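Local coordinates for protein transcription elongation factor SPT6 (PDB 3PJP) that binds the phosphorylated C-terminal repeat domain of RNA polymerase II through its tandem SH2 domain and probably acts as a histone H3-H4 chaperone during transcription elongation, at residues A[23-28]-A[32-37]; A[59-64]-A[84-89]; A[133-138]-A[187-192]. All coordinates share one frame; numbering follows the deposited sequence.

Contact 1: residues A[23-28]-A[32-37]; sequences DYLRSK and DFVIRQ. With ACT (acetate ion), chain C.
Leu25 presses both methyl groups against the start of strand 33-37, at the close of a short beta-alpha-beta unit. CD2 of Leu25 lies 3.8 Å from the backbone N of Phe33, and CD1 comes over the backbone of Asp32 and Phe33 beside it. Contact with the next inward-facing side chain is lighter, CD2 of Leu25 standing 4.4 Å from CG1 of Val34. That same CG1 is met from another direction by Tyr24, whose CE2 approaches it to 3.7 Å. With chi1 at 177°, CG of Tyr24 points away from the backbone N and the ring reaches across the strand, its CD2-CE2 side meeting Val34 where the two side chains cross obliquely. This apolar part is the compact one, closed further by Phe14 on Val34 and by Thr48 and Phe56 on Leu25.

The more open side, at the partly exposed Lys28 and Asp32, is close in one spot, CB of Lys28 sitting 3.2 Å from OD2 of Asp32. No charged atoms meet there, for the lysine chain bends away and leaves its NZ 5.6 Å from that oxygen. OD2 instead accepts a hydrogen bond from the backbone N of Glu29, in the short link between helix and strand.

Further along the strand, on the same side as Val34, Arg36 takes an acetate ion at its guanidinium edge. Its NH2 donates to acetate O at 2.7 Å and its NH1 to OXT at 2.9 Å; NE is bonded to OG1 of Thr48, which fixes the rotation of the group. This two-pronged grip, by an arginine at the place of the signature SH2 arginine and joined by the backbone N of Ser39, is consistent with a phosphate-binding pocket occupied in the crystal by acetate, probably from the crystallisation liquor.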
loop_
_atom_site.group_PDB
_atom_site.type_symbol
_atom_site.label_atom_id
_atom_site.label_comp_id
_atom_site.label_asym_id
_atom_site.label_seq_id
_atom_site.Cartn_x
_atom_site.Cartn_y
_atom_site.Cartn_z
ATOM N N ASP A 23 -4.152 9.966 15.636
ATOM C CA ASP A 23 -4.986 11.065 16.113
ATOM C C ASP A 23 -4.518 12.400 15.538
ATOM O O ASP A 23 -5.335 13.241 15.167
ATOM C CB ASP A 23 -5.025 11.111 17.641
ATOM C CG ASP A 23 -5.862 9.991 18.235
ATOM O OD1 ASP A 23 -6.630 9.352 17.480
ATOM O OD2 ASP A 23 -5.758 9.756 19.459
ATOM N N TYR A 24 -3.205 12.588 15.451
ATOM C CA TYR A 24 -2.661 13.826 14.904
ATOM C C TYR A 24 -2.993 13.990 13.417
ATOM O O TYR A 24 -3.325 15.089 12.969
ATOM C CB TYR A 24 -1.147 13.893 15.142
ATOM C CG TYR A 24 -0.451 15.101 14.556
ATOM C CD1 TYR A 24 -0.376 16.295 15.265
ATOM C CD2 TYR A 24 0.161 15.035 13.309
ATOM C CE1 TYR A 24 0.276 17.396 14.734
ATOM C CE2 TYR A 24 0.813 16.136 12.766
ATOM C CZ TYR A 24 0.864 17.316 13.488
ATOM O OH TYR A 24 1.513 18.412 12.962
ATOM N N LEU A 25 -2.924 12.894 12.653
ATOM C CA LEU A 25 -3.167 12.972 11.221
ATOM C C LEU A 25 -4.630 12.856 10.812
ATOM O O LEU A 25 -4.955 13.040 9.640
ATOM C CB LEU A 25 -2.395 11.872 10.498
ATOM C CG LEU A 25 -0.874 11.920 10.525
ATOM C CD1 LEU A 25 -0.338 10.592 9.954
ATOM C CD2 LEU A 25 -0.368 13.115 9.727
ATOM N N ARG A 26 -5.509 12.541 11.758
ATOM C CA ARG A 26 -6.883 12.198 11.398
ATOM C C ARG A 26 -7.591 13.261 10.559
ATOM O O ARG A 26 -8.383 12.933 9.680
ATOM C CB ARG A 26 -7.720 11.844 12.627
ATOM C CG ARG A 26 -9.068 11.244 12.265
ATOM C CD ARG A 26 -9.816 10.793 13.498
ATOM N NE ARG A 26 -8.934 10.098 14.427
ATOM C CZ ARG A 26 -8.588 8.821 14.322
ATOM N NH1 ARG A 26 -9.057 8.079 13.323
ATOM N NH2 ARG A 26 -7.779 8.281 15.225
ATOM N N SER A 27 -7.295 14.528 10.819
ATOM C CA SER A 27 -7.958 15.617 10.112
ATOM C C SER A 27 -7.155 16.105 8.904
ATOM O O SER A 27 -7.577 17.026 8.206
ATOM C CB SER A 27 -8.202 16.785 11.066
ATOM O OG SER A 27 -6.975 17.415 11.398
ATOM N N LYS A 28 -6.001 15.493 8.663
ATOM C CA LYS A 28 -5.162 15.872 7.531
ATOM C C LYS A 28 -5.635 15.201 6.235
ATOM O O LYS A 28 -6.719 14.623 6.187
ATOM C CB LYS A 28 -3.691 15.546 7.819
ATOM C CG LYS A 28 -3.134 16.237 9.069
ATOM C CD LYS A 28 -3.108 17.746 8.907
ATOM C CE LYS A 28 -2.478 18.431 10.115
ATOM N NZ LYS A 28 -1.055 18.035 10.319
ATOM N N ASP A 32 -0.342 12.999 3.936
ATOM C CA ASP A 32 0.244 13.674 5.097
ATOM C C ASP A 32 0.830 12.644 6.047
ATOM O O ASP A 32 0.321 11.530 6.148
ATOM C CB ASP A 32 -0.776 14.568 5.798
ATOM C CG ASP A 32 -1.055 15.822 5.018
ATOM O OD1 ASP A 32 -0.126 16.312 4.338
ATOM O OD2 ASP A 32 -2.195 16.315 5.071
ATOM N N PHE A 33 1.919 13.001 6.716
ATOM C CA PHE A 33 2.682 12.021 7.472
ATOM C C PHE A 33 3.385 12.658 8.662
ATOM O O PHE A 33 3.446 13.876 8.782
ATOM C CB PHE A 33 3.719 11.330 6.559
ATOM C CG PHE A 33 4.834 12.235 6.122
ATOM C CD1 PHE A 33 6.030 12.295 6.836
ATOM C CD2 PHE A 33 4.680 13.048 5.024
ATOM C CE1 PHE A 33 7.056 13.147 6.440
ATOM C CE2 PHE A 33 5.709 13.908 4.627
ATOM C CZ PHE A 33 6.888 13.951 5.343
ATOM N N VAL A 34 3.906 11.810 9.540
ATOM C CA VAL A 34 4.892 12.220 10.527
ATOM C C VAL A 34 5.976 11.166 10.604
ATOM O O VAL A 34 5.732 9.983 10.340
ATOM C CB VAL A 34 4.288 12.390 11.936
ATOM C CG1 VAL A 34 3.344 13.593 11.978
ATOM C CG2 VAL A 34 3.588 11.111 12.382
ATOM N N ILE A 35 7.180 11.600 10.949
ATOM C CA ILE A 35 8.234 10.688 11.351
ATOM C C ILE A 35 8.175 10.648 12.878
ATOM O O ILE A 35 7.904 11.659 13.521
ATOM C CB ILE A 35 9.601 11.199 10.866
ATOM C CG1 ILE A 35 9.515 11.563 9.389
ATOM C CG2 ILE A 35 10.695 10.183 11.140
ATOM C CD1 ILE A 35 10.811 12.096 8.814
ATOM N N ARG A 36 8.400 9.485 13.472
ATOM C CA ARG A 36 8.215 9.379 14.912
ATOM C C ARG A 36 9.095 8.329 15.566
ATOM O O ARG A 36 9.845 7.600 14.899
ATOM C CB ARG A 36 6.750 9.083 15.245
ATOM C CG ARG A 36 6.231 7.794 14.617
ATOM C CD ARG A 36 4.835 7.466 15.151
ATOM N NE ARG A 36 4.257 6.259 14.556
ATOM C CZ ARG A 36 4.519 5.019 14.960
ATOM N NH1 ARG A 36 5.385 4.806 15.942
ATOM N NH2 ARG A 36 3.924 3.985 14.374
ATOM N N GLN A 37 8.968 8.273 16.885
ATOM C CA GLN A 37 9.562 7.254 17.732
ATOM C C GLN A 37 8.988 5.893 17.355
ATOM O O GLN A 37 7.794 5.768 17.091
ATOM C CB GLN A 37 9.240 7.592 19.197
ATOM C CG GLN A 37 9.464 6.482 20.213
ATOM C CD GLN A 37 8.843 6.809 21.573
ATOM O OE1 GLN A 37 9.465 7.457 22.418
ATOM N NE2 GLN A 37 7.610 6.369 21.779
HETATM C C ACT C . 5.690 1.447 16.146
HETATM O O ACT C . 4.592 1.658 15.592
HETATM O OXT ACT C . 5.996 2.230 17.073
HETATM C CH3 ACT C . 6.582 0.322 15.718
#

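Contact 2: residues A[59-64]-A[84-89]; sequences VDIQEL and HDLDQI
No flat group stands between Ile61 and its partners Leu86 and Ile89; the planar groups lie at the margins and bond within their own segments. The extended side chain of Gln88 brings OE1 to the backbone N of His84, 2.7 Å away, the donor lying out of the carbonyl plane by 26°. The carboxylate of Asp85, at the N-cap, meets the N of Gln88 with OD1 at 2.9 Å. In both a backbone N-H gives to a side-chain oxygen, once from His84 to Gln88 and once from Gln88 back to Asp85, and together they tie the first turn of helix 86-105 to the residues just before it. On the strand, the amide of Gln62 has NE2 directed in its own plane at the backbone O of Glu63, while Asp43 offers that nitrogen a second acceptor.

Between these margins the meeting is purely aliphatic. Ile61 divides its two branches between two helix residues. With CG1 beside the backbone N (chi1 -58°) and the chain extended beyond it, CD1 reaches 4.1 Å from CD2 of Leu86, and these side chains cross at about a right angle. The shorter branch, CG2, faces CD1 of Ile89 at 4.2 Å, tip to tip. All three residues are buried, although the two segments bury only 102 Å² between them. Ile47 of the adjoining strand touches both Ile61 and Ile89, and Val78 also meets Ile89.

Isoleucines and leucines gathered between a central antiparallel sheet and the second helix, here 86-105, form the hydrophobic core on one side of the SH2 fold.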
loop_
_atom_site.group_PDB
_atom_site.type_symbol
_atom_site.label_atom_id
_atom_site.label_comp_id
_atom_site.label_asym_id
_atom_site.label_seq_id
_atom_site.Cartn_x
_atom_site.Cartn_y
_atom_site.Cartn_z
ATOM N N VAL A 59 5.045 2.667 8.931
ATOM C CA VAL A 59 6.190 2.169 8.178
ATOM C C VAL A 59 7.407 2.173 9.083
ATOM O O VAL A 59 7.751 3.207 9.674
ATOM C CB VAL A 59 6.437 3.067 6.969
ATOM C CG1 VAL A 59 7.601 2.536 6.115
ATOM C CG2 VAL A 59 5.166 3.183 6.142
ATOM N N ASP A 60 8.054 1.019 9.220
ATOM C CA ASP A 60 9.223 0.950 10.082
ATOM C C ASP A 60 10.488 1.340 9.350
ATOM O O ASP A 60 10.684 0.989 8.193
ATOM C CB ASP A 60 9.401 -0.433 10.698
ATOM C CG ASP A 60 10.615 -0.497 11.610
ATOM O OD1 ASP A 60 10.525 -0.030 12.763
ATOM O OD2 ASP A 60 11.656 -1.018 11.169
ATOM N N ILE A 61 11.334 2.088 10.050
ATOM C CA ILE A 61 12.656 2.450 9.557
ATOM C C ILE A 61 13.724 1.833 10.462
ATOM O O ILE A 61 13.786 2.124 11.660
ATOM C CB ILE A 61 12.830 3.985 9.511
ATOM C CG1 ILE A 61 11.763 4.620 8.620
ATOM C CG2 ILE A 61 14.197 4.347 8.958
ATOM C CD1 ILE A 61 11.638 6.121 8.819
ATOM N N GLN A 62 14.557 0.971 9.893
ATOM C CA GLN A 62 15.659 0.373 10.641
ATOM C C GLN A 62 16.942 1.179 10.429
ATOM O O GLN A 62 17.322 1.497 9.291
ATOM C CB GLN A 62 15.879 -1.077 10.207
ATOM C CG GLN A 62 17.170 -1.715 10.718
ATOM C CD GLN A 62 17.040 -2.316 12.105
ATOM O OE1 GLN A 62 16.273 -3.262 12.317
ATOM N NE2 GLN A 62 17.790 -1.771 13.063
ATOM N N GLU A 63 17.626 1.515 11.517
ATOM C CA GLU A 63 18.898 2.226 11.385
ATOM C C GLU A 63 20.076 1.273 11.345
ATOM O O GLU A 63 20.088 0.257 12.032
ATOM C CB GLU A 63 19.107 3.164 12.562
ATOM C CG GLU A 63 18.088 4.242 12.704
ATOM C CD GLU A 63 18.389 5.090 13.916
ATOM O OE1 GLU A 63 18.041 4.653 15.026
ATOM O OE2 GLU A 63 19.001 6.166 13.760
ATOM N N LEU A 64 21.073 1.621 10.538
ATOM C CA LEU A 64 22.364 0.955 10.570
ATOM C C LEU A 64 23.451 2.009 10.693
ATOM O O LEU A 64 23.233 3.184 10.393
ATOM C CB LEU A 64 22.606 0.166 9.286
ATOM C CG LEU A 64 21.493 -0.732 8.747
ATOM C CD1 LEU A 64 21.940 -1.328 7.433
ATOM C CD2 LEU A 64 21.116 -1.816 9.751
ATOM N N HIS A 84 20.042 7.031 2.470
ATOM C CA HIS A 84 21.021 7.806 3.227
ATOM C C HIS A 84 20.431 8.572 4.399
ATOM O O HIS A 84 21.095 8.771 5.423
ATOM C CB HIS A 84 21.718 8.816 2.315
ATOM C CG HIS A 84 22.461 8.192 1.183
ATOM N ND1 HIS A 84 23.555 7.376 1.372
ATOM C CD2 HIS A 84 22.270 8.267 -0.155
ATOM C CE1 HIS A 84 24.002 6.968 0.195
ATOM N NE2 HIS A 84 23.243 7.500 -0.747
ATOM N N ASP A 85 19.203 9.050 4.239
ATOM C CA ASP A 85 18.644 9.963 5.231
ATOM C C ASP A 85 17.131 10.078 5.092
ATOM O O ASP A 85 16.537 9.523 4.159
ATOM C CB ASP A 85 19.311 11.341 5.113
ATOM C CG ASP A 85 19.239 11.897 3.705
ATOM O OD1 ASP A 85 18.113 12.158 3.242
ATOM O OD2 ASP A 85 20.303 12.071 3.061
ATOM N N LEU A 86 16.511 10.789 6.029
ATOM C CA LEU A 86 15.055 10.861 6.068
ATOM C C LEU A 86 14.494 11.610 4.868
ATOM O O LEU A 86 13.441 11.256 4.354
ATOM C CB LEU A 86 14.592 11.538 7.367
ATOM C CG LEU A 86 14.827 10.724 8.640
ATOM C CD1 LEU A 86 14.641 11.608 9.869
ATOM C CD2 LEU A 86 13.903 9.540 8.723
ATOM N N ASP A 87 15.175 12.658 4.420
ATOM C CA ASP A 87 14.653 13.394 3.275
ATOM C C ASP A 87 14.627 12.532 2.014
ATOM O O ASP A 87 13.729 12.661 1.182
ATOM C CB ASP A 87 15.457 14.670 3.032
ATOM C CG ASP A 87 15.123 15.753 4.037
ATOM O OD1 ASP A 87 13.931 15.897 4.380
ATOM O OD2 ASP A 87 16.049 16.452 4.486
ATOM N N GLN A 88 15.619 11.665 1.874
ATOM C CA GLN A 88 15.670 10.769 0.716
ATOM C C GLN A 88 14.517 9.765 0.777
ATOM O O GLN A 88 13.923 9.427 -0.258
ATOM C CB GLN A 88 17.011 10.034 0.614
ATOM C CG GLN A 88 17.143 9.213 -0.670
ATOM C CD GLN A 88 18.374 8.344 -0.679
ATOM O OE1 GLN A 88 19.097 8.266 0.312
ATOM N NE2 GLN A 88 18.625 7.688 -1.802
ATOM N N ILE A 89 14.216 9.282 1.981
ATOM C CA ILE A 89 13.066 8.387 2.190
ATOM C C ILE A 89 11.782 9.089 1.787
ATOM O O ILE A 89 10.948 8.517 1.109
ATOM C CB ILE A 89 12.966 7.883 3.645
ATOM C CG1 ILE A 89 14.112 6.920 3.952
ATOM C CG2 ILE A 89 11.610 7.188 3.915
ATOM C CD1 ILE A 89 14.225 6.542 5.402
#

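Contact 3: residues A[133-138]-A[187-192]; sequences SVYYFS and GFKTLL
The hydroxyl of Tyr135 is joined to Lys189 by a water molecule, which lies 2.7 Å from OH of Tyr135 and accepts from NZ of Lys189 at 3.1 Å. The lysine is extended beyond CG and crosses the tyrosine at about a right angle, and its CE rests 3.7 Å from the phenolic OH. The ammonium group itself stays 4.0 Å from that oxygen, and the water spans the difference beside the exposed Lys189.

Further in, the link gives way to aromatic packing. Phe188 turns an edge toward one face of Tyr135, its CE2 only 3.6 Å from CG of Tyr135 and displaced toward the rim of the ring that carries CB. The ring centroids of Tyr135 and Phe188 are 4.9 Å apart and the planes inclined at 54°, an edge-to-face pair tilted well away from perpendicular. With chi1 of Tyr135 at 70°, CG lies between the backbone N and the carbonyl carbon, and the ring presents one face to Phe188. Both rings are buried.

Within the second SH2 module, Phe188 also makes an edge-to-face pair with Phe151 on the adjacent strand 146-152, and Tyr135 touches Cys185 one turn earlier in helix 181-191. The side chains of Val134 and Tyr136 instead meet helix 115-128, which leaves strand 134-139 sandwiched between the two helices.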
loop_
_atom_site.group_PDB
_atom_site.type_symbol
_atom_site.label_atom_id
_atom_site.label_comp_id
_atom_site.label_asym_id
_atom_site.label_seq_id
_atom_site.Cartn_x
_atom_site.Cartn_y
_atom_site.Cartn_z
ATOM N N SER A 133 -16.430 -11.393 -18.436
ATOM C CA SER A 133 -15.606 -11.354 -17.241
ATOM C C SER A 133 -15.652 -9.943 -16.664
ATOM O O SER A 133 -15.877 -8.974 -17.384
ATOM C CB SER A 133 -14.169 -11.750 -17.573
ATOM O OG SER A 133 -13.594 -10.839 -18.497
ATOM N N VAL A 134 -15.448 -9.827 -15.359
ATOM C CA VAL A 134 -15.378 -8.515 -14.736
ATOM C C VAL A 134 -14.371 -8.571 -13.606
ATOM O O VAL A 134 -14.141 -9.631 -13.021
ATOM C CB VAL A 134 -16.753 -8.041 -14.221
ATOM C CG1 VAL A 134 -17.204 -8.885 -13.036
ATOM C CG2 VAL A 134 -16.712 -6.569 -13.846
ATOM N N TYR A 135 -13.747 -7.433 -13.321
ATOM C CA TYR A 135 -12.872 -7.325 -12.162
ATOM C C TYR A 135 -12.770 -5.887 -11.668
ATOM O O TYR A 135 -12.811 -4.940 -12.459
ATOM C CB TYR A 135 -11.479 -7.907 -12.448
ATOM C CG TYR A 135 -10.609 -7.128 -13.421
ATOM C CD1 TYR A 135 -9.636 -6.251 -12.961
ATOM C CD2 TYR A 135 -10.728 -7.311 -14.795
ATOM C CE1 TYR A 135 -8.822 -5.554 -13.844
ATOM C CE2 TYR A 135 -9.916 -6.617 -15.686
ATOM C CZ TYR A 135 -8.968 -5.743 -15.200
ATOM O OH TYR A 135 -8.159 -5.053 -16.070
ATOM N N TYR A 136 -12.648 -5.741 -10.353
ATOM C CA TYR A 136 -12.492 -4.439 -9.715
ATOM C C TYR A 136 -11.426 -4.496 -8.634
ATOM O O TYR A 136 -11.164 -5.559 -8.076
ATOM C CB TYR A 136 -13.816 -3.996 -9.101
ATOM C CG TYR A 136 -14.877 -3.732 -10.135
ATOM C CD1 TYR A 136 -14.705 -2.741 -11.091
ATOM C CD2 TYR A 136 -16.050 -4.477 -10.160
ATOM C CE1 TYR A 136 -15.677 -2.496 -12.049
ATOM C CE2 TYR A 136 -17.027 -4.238 -11.106
ATOM C CZ TYR A 136 -16.833 -3.249 -12.051
ATOM O OH TYR A 136 -17.803 -3.011 -12.997
ATOM N N PHE A 137 -10.806 -3.348 -8.360
ATOM C CA PHE A 137 -9.939 -3.171 -7.202
ATOM C C PHE A 137 -10.709 -2.362 -6.175
ATOM O O PHE A 137 -11.512 -1.496 -6.536
ATOM C CB PHE A 137 -8.667 -2.400 -7.587
ATOM C CG PHE A 137 -7.851 -3.059 -8.655
ATOM C CD1 PHE A 137 -6.972 -4.083 -8.346
ATOM C CD2 PHE A 137 -7.955 -2.646 -9.972
ATOM C CE1 PHE A 137 -6.214 -4.687 -9.330
ATOM C CE2 PHE A 137 -7.198 -3.251 -10.965
ATOM C CZ PHE A 137 -6.328 -4.264 -10.645
ATOM N N SER A 138 -10.473 -2.652 -4.900
ATOM C CA SER A 138 -11.015 -1.846 -3.811
ATOM C C SER A 138 -10.055 -1.832 -2.618
ATOM O O SER A 138 -9.135 -2.640 -2.530
ATOM C CB SER A 138 -12.402 -2.363 -3.403
ATOM O OG SER A 138 -12.316 -3.691 -2.933
ATOM N N GLY A 187 -0.653 -8.414 -15.721
ATOM C CA GLY A 187 -0.126 -9.507 -14.920
ATOM C C GLY A 187 -1.226 -10.367 -14.321
ATOM O O GLY A 187 -1.118 -11.596 -14.298
ATOM N N PHE A 188 -2.277 -9.719 -13.824
ATOM C CA PHE A 188 -3.475 -10.413 -13.367
ATOM C C PHE A 188 -4.031 -11.316 -14.473
ATOM O O PHE A 188 -4.304 -12.500 -14.245
ATOM C CB PHE A 188 -4.517 -9.384 -12.901
ATOM C CG PHE A 188 -5.928 -9.903 -12.853
ATOM C CD1 PHE A 188 -6.268 -10.944 -12.010
ATOM C CD2 PHE A 188 -6.920 -9.319 -13.626
ATOM C CE1 PHE A 188 -7.568 -11.404 -11.952
ATOM C CE2 PHE A 188 -8.224 -9.779 -13.578
ATOM C CZ PHE A 188 -8.545 -10.820 -12.741
ATOM N N LYS A 189 -4.194 -10.768 -15.672
ATOM C CA LYS A 189 -4.765 -11.550 -16.768
ATOM C C LYS A 189 -3.891 -12.752 -17.122
ATOM O O LYS A 189 -4.402 -13.818 -17.465
ATOM C CB LYS A 189 -5.047 -10.670 -17.988
ATOM C CG LYS A 189 -6.136 -9.630 -17.734
ATOM C CD LYS A 189 -6.328 -8.696 -18.913
ATOM C CE LYS A 189 -7.353 -7.618 -18.586
ATOM N NZ LYS A 189 -7.535 -6.651 -19.701
ATOM N N THR A 190 -2.580 -12.592 -16.999
ATOM C CA THR A 190 -1.638 -13.678 -17.281
ATOM C C THR A 190 -1.768 -14.782 -16.219
ATOM O O THR A 190 -1.740 -15.982 -16.529
ATOM C CB THR A 190 -0.196 -13.124 -17.379
ATOM O OG1 THR A 190 -0.087 -12.304 -18.548
ATOM C CG2 THR A 190 0.829 -14.236 -17.451
ATOM N N LEU A 191 -1.946 -14.364 -14.970
ATOM C CA LEU A 191 -2.088 -15.285 -13.852
ATOM C C LEU A 191 -3.413 -16.043 -13.887
ATOM O O LEU A 191 -3.587 -17.017 -13.152
ATOM C CB LEU A 191 -1.944 -14.527 -12.523
ATOM C CG LEU A 191 -0.519 -14.059 -12.241
ATOM C CD1 LEU A 191 -0.494 -13.051 -11.100
ATOM C CD2 LEU A 191 0.396 -15.249 -11.946
ATOM N N LEU A 192 -4.359 -15.602 -14.717
ATOM C CA LEU A 192 -5.607 -16.360 -14.876
ATOM C C LEU A 192 -5.444 -17.550 -15.823
ATOM O O LEU A 192 -6.273 -18.438 -15.844
ATOM C CB LEU A 192 -6.743 -15.472 -15.383
ATOM C CG LEU A 192 -7.180 -14.360 -14.431
ATOM C CD1 LEU A 192 -8.293 -13.547 -15.058
ATOM C CD2 LEU A 192 -7.610 -14.938 -13.092
HETATM O O HOH W 1 -8.958 -4.114 -18.521
#

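In the fold
Read from the N terminus, the three contacts come in series, and none nests in or crosses another. Contact 1 closes the briefest loop, where helix 18-25 passes into strand 33-37. Contact 2 spans the later strands of the same sheet to reach the start of helix 86-105. The two touch through CD1 of Ile35 and CD1 of Leu86. Along strand 33-37, Val34 faces helix 18-25 and Ile35 helix 86-105, which places these helices on opposite faces of the sheet in the first SH2 module. Contact 3 closes the longest loop, 133-138 to 187-192, and ties strand to helix in the second module. Its centre lies about 34 Å from the other two centres, across the middle of the chain.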